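Pilin (Streptococcus pyogenes serotype M1, PDB 3GLD) forms the backbone of the pilus, whose subunits stack head to tail through intermolecular isopeptide bonds and serve bacterial adhesion to host cells, aggregation and biofilm formation. Local coordinates at residues N31-N36 / V232-V237. The protein carries 2 engineered substitutions. Residues are numbered along the deposited sequence; the frame is centred on the assembly and turned at random.
Sequences NALIPN and VTNLPV
N31 and L33 meet N234 and P236 where the two all-beta domains of this pilin, joined end to end, abut. Segment N31-N36 lies in the loop between strands 18-27 and 37-45 of the first domain, and V232-V237 turns a corner on strand 229-236 of the second.

One direct hydrogen bond joins the two segments: N234 ND2 donates to N31 O over 2.9 Å. It is nearly straight (170° at the hydrogen), and the acceptor lies in the amide plane of N234, although the donor sits 41° out of the carbonyl plane of N31. The N234 amide is gripped from its other end too, because OD1 accepts from the backbone N of M198 on strand 196-202, which would restrain its rotation.

A water extends the polar link, accepting from L33 N and donating to N234 O (2.7 Å).

With CG anti to its own carbonyl carbon (chi1 -74°), L33 sends its branches toward the second domain, at about a right angle to the side chain of N234 and obliquely to P236. Apolar contact is with P236, whose CG touches both CB and CD2 of L33, each at 4.1 Å. Apart from this pair, the L33 CD1 methyl packs against the polar N234 amide, 3.4 Å from ND2.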
ATOM      1  N   ASN A  31      -5.722  -3.321   8.816  1.00 31.92           N
ATOM      2  CA  ASN A  31      -5.245  -2.267   9.705  1.00 31.50           C
ATOM      3  C   ASN A  31      -3.983  -1.584   9.184  1.00 30.39           C
ATOM      4  O   ASN A  31      -3.348  -0.824   9.901  1.00 29.73           O
ATOM      5  CB  ASN A  31      -4.971  -2.844  11.097  1.00 32.52           C
ATOM      6  CG  ASN A  31      -6.234  -3.296  11.804  1.00 35.32           C
ATOM      7  OD1 ASN A  31      -7.212  -2.550  11.894  1.00 37.90           O
ATOM      8  ND2 ASN A  31      -6.214  -4.522  12.328  1.00 37.42           N
ATOM      9  N   ALA A  32      -3.612  -1.849   7.931  1.00 29.31           N
ATOM     10  CA  ALA A  32      -2.362  -1.294   7.388  1.00 28.83           C
ATOM     11  C   ALA A  32      -2.338   0.219   7.436  1.00 28.76           C
ATOM     12  O   ALA A  32      -3.367   0.864   7.217  1.00 29.47           O
ATOM     13  CB  ALA A  32      -2.136  -1.770   5.952  1.00 28.54           C
ATOM     14  N   LEU A  33      -1.162   0.776   7.726  1.00 28.21           N
ATOM     15  CA  LEU A  33      -0.866   2.182   7.471  1.00 28.07           C
ATOM     16  C   LEU A  33      -0.774   2.447   5.960  1.00 28.30           C
ATOM     17  O   LEU A  33      -0.322   1.571   5.202  1.00 27.52           O
ATOM     18  CB  LEU A  33       0.440   2.597   8.161  1.00 27.82           C
ATOM     19  CG  LEU A  33       0.432   2.791   9.695  1.00 28.21           C
ATOM     20  CD1 LEU A  33       0.309   1.460  10.433  1.00 29.79           C
ATOM     21  CD2 LEU A  33       1.699   3.511  10.115  1.00 28.50           C
ATOM     22  N   ILE A  34      -1.234   3.628   5.533  1.00 27.89           N
ATOM     23  CA  ILE A  34      -1.295   3.974   4.100  1.00 28.75           C
ATOM     24  C   ILE A  34      -0.107   4.888   3.809  1.00 28.27           C
ATOM     25  O   ILE A  34       0.024   5.944   4.415  1.00 29.26           O
ATOM     26  CB  ILE A  34      -2.656   4.686   3.716  1.00 28.60           C
ATOM     27  CG1 ILE A  34      -3.874   3.819   4.091  1.00 28.71           C
ATOM     28  CG2 ILE A  34      -2.694   5.106   2.243  1.00 30.08           C
ATOM     29  CD1 ILE A  34      -3.894   2.402   3.471  1.00 28.85           C
ATOM     30  N   PRO A  35       0.769   4.482   2.878  1.00 27.66           N
ATOM     31  CA  PRO A  35       1.969   5.275   2.574  1.00 28.24           C
ATOM     32  C   PRO A  35       1.659   6.615   1.871  1.00 28.36           C
ATOM     33  O   PRO A  35       0.684   6.700   1.131  1.00 28.82           O
ATOM     34  CB  PRO A  35       2.776   4.347   1.649  1.00 27.50           C
ATOM     35  CG  PRO A  35       1.739   3.449   1.030  1.00 27.05           C
ATOM     36  CD  PRO A  35       0.682   3.259   2.065  1.00 27.08           C
ATOM     37  N   ASN A  36       2.482   7.628   2.126  1.00 28.84           N
ATOM     38  CA  ASN A  36       2.459   8.879   1.374  1.00 29.36           C
ATOM     39  C   ASN A  36       3.119   8.622   0.028  1.00 29.32           C
ATOM     40  O   ASN A  36       4.336   8.523  -0.048  1.00 29.04           O
ATOM     41  CB  ASN A  36       3.262   9.993   2.060  1.00 29.28           C
ATOM     42  CG  ASN A  36       2.871  10.232   3.492  1.00 28.87           C
ATOM     43  OD1 ASN A  36       3.748  10.396   4.343  1.00 29.13           O
ATOM     44  ND2 ASN A  36       1.577  10.285   3.775  1.00 24.31           N
ATOM     45  N   VAL A 232       4.283  -6.448  16.781  1.00 22.59           N
ATOM     46  CA  VAL A 232       3.812  -5.309  16.017  1.00 23.50           C
ATOM     47  C   VAL A 232       3.022  -5.938  14.851  1.00 23.44           C
ATOM     48  O   VAL A 232       3.601  -6.589  13.980  1.00 22.92           O
ATOM     49  CB  VAL A 232       4.999  -4.468  15.523  1.00 23.08           C
ATOM     50  CG1 VAL A 232       4.516  -3.219  14.740  1.00 24.60           C
ATOM     51  CG2 VAL A 232       5.862  -4.045  16.683  1.00 24.21           C
ATOM     52  N   THR A 233       1.701  -5.817  14.889  1.00 23.54           N
ATOM     53  CA  THR A 233       0.855  -6.573  13.959  1.00 24.27           C
ATOM     54  C   THR A 233       0.637  -5.910  12.589  1.00 24.02           C
ATOM     55  O   THR A 233       0.187  -6.575  11.655  1.00 24.05           O
ATOM     56  CB  THR A 233      -0.532  -6.881  14.563  1.00 24.36           C
ATOM     57  OG1 THR A 233      -1.238  -5.651  14.804  1.00 26.44           O
ATOM     58  CG2 THR A 233      -0.382  -7.622  15.857  1.00 24.65           C
ATOM     59  N   ASN A 234       0.945  -4.623  12.477  1.00 23.66           N
ATOM     60  CA  ASN A 234       0.802  -3.899  11.190  1.00 23.51           C
ATOM     61  C   ASN A 234       2.039  -3.064  10.852  1.00 24.00           C
ATOM     62  O   ASN A 234       1.932  -1.911  10.468  1.00 24.61           O
ATOM     63  CB  ASN A 234      -0.483  -3.057  11.162  1.00 22.99           C
ATOM     64  CG  ASN A 234      -0.511  -1.955  12.217  1.00 24.23           C
ATOM     65  OD1 ASN A 234       0.270  -1.962  13.164  1.00 24.61           O
ATOM     66  ND2 ASN A 234      -1.431  -0.987  12.044  1.00 22.88           N
ATOM     67  N   LEU A 235       3.227  -3.634  11.051  1.00 24.19           N
ATOM     68  CA  LEU A 235       4.470  -2.947  10.703  1.00 23.85           C
ATOM     69  C   LEU A 235       4.548  -2.749   9.185  1.00 24.09           C
ATOM     70  O   LEU A 235       4.489  -3.716   8.439  1.00 23.70           O
ATOM     71  CB  LEU A 235       5.671  -3.773  11.169  1.00 23.81           C
ATOM     72  CG  LEU A 235       7.073  -3.194  10.940  1.00 24.38           C
ATOM     73  CD1 LEU A 235       7.271  -1.929  11.734  1.00 24.64           C
ATOM     74  CD2 LEU A 235       8.122  -4.232  11.317  1.00 25.46           C
ATOM     75  N   PRO A 236       4.679  -1.492   8.721  1.00 24.39           N
ATOM     76  CA  PRO A 236       4.810  -1.390   7.270  1.00 24.40           C
ATOM     77  C   PRO A 236       6.138  -1.918   6.723  1.00 24.20           C
ATOM     78  O   PRO A 236       7.159  -1.936   7.429  1.00 23.53           O
ATOM     79  CB  PRO A 236       4.666   0.117   6.994  1.00 24.04           C
ATOM     80  CG  PRO A 236       4.115   0.720   8.262  1.00 25.04           C
ATOM     81  CD  PRO A 236       4.568  -0.177   9.377  1.00 24.21           C
ATOM     82  N   VAL A 237       6.120  -2.327   5.451  1.00 23.81           N
ATOM     83  CA  VAL A 237       7.342  -2.684   4.737  1.00 23.40           C
ATOM     84  C   VAL A 237       8.211  -1.449   4.498  1.00 23.51           C
ATOM     85  O   VAL A 237       7.694  -0.353   4.239  1.00 23.14           O
ATOM     86  CB  VAL A 237       7.012  -3.358   3.361  1.00 23.59           C
ATOM     87  CG1 VAL A 237       8.302  -3.748   2.623  1.00 24.72           C
ATOM     88  CG2 VAL A 237       6.162  -4.600   3.554  1.00 23.99           C
TER
HETATM   89  O   HOH W   1      -2.846  -4.963  12.759  1.00 30.32           O
HETATM   90  O   HOH W   2       0.846  -1.422   8.061  1.00 25.55           O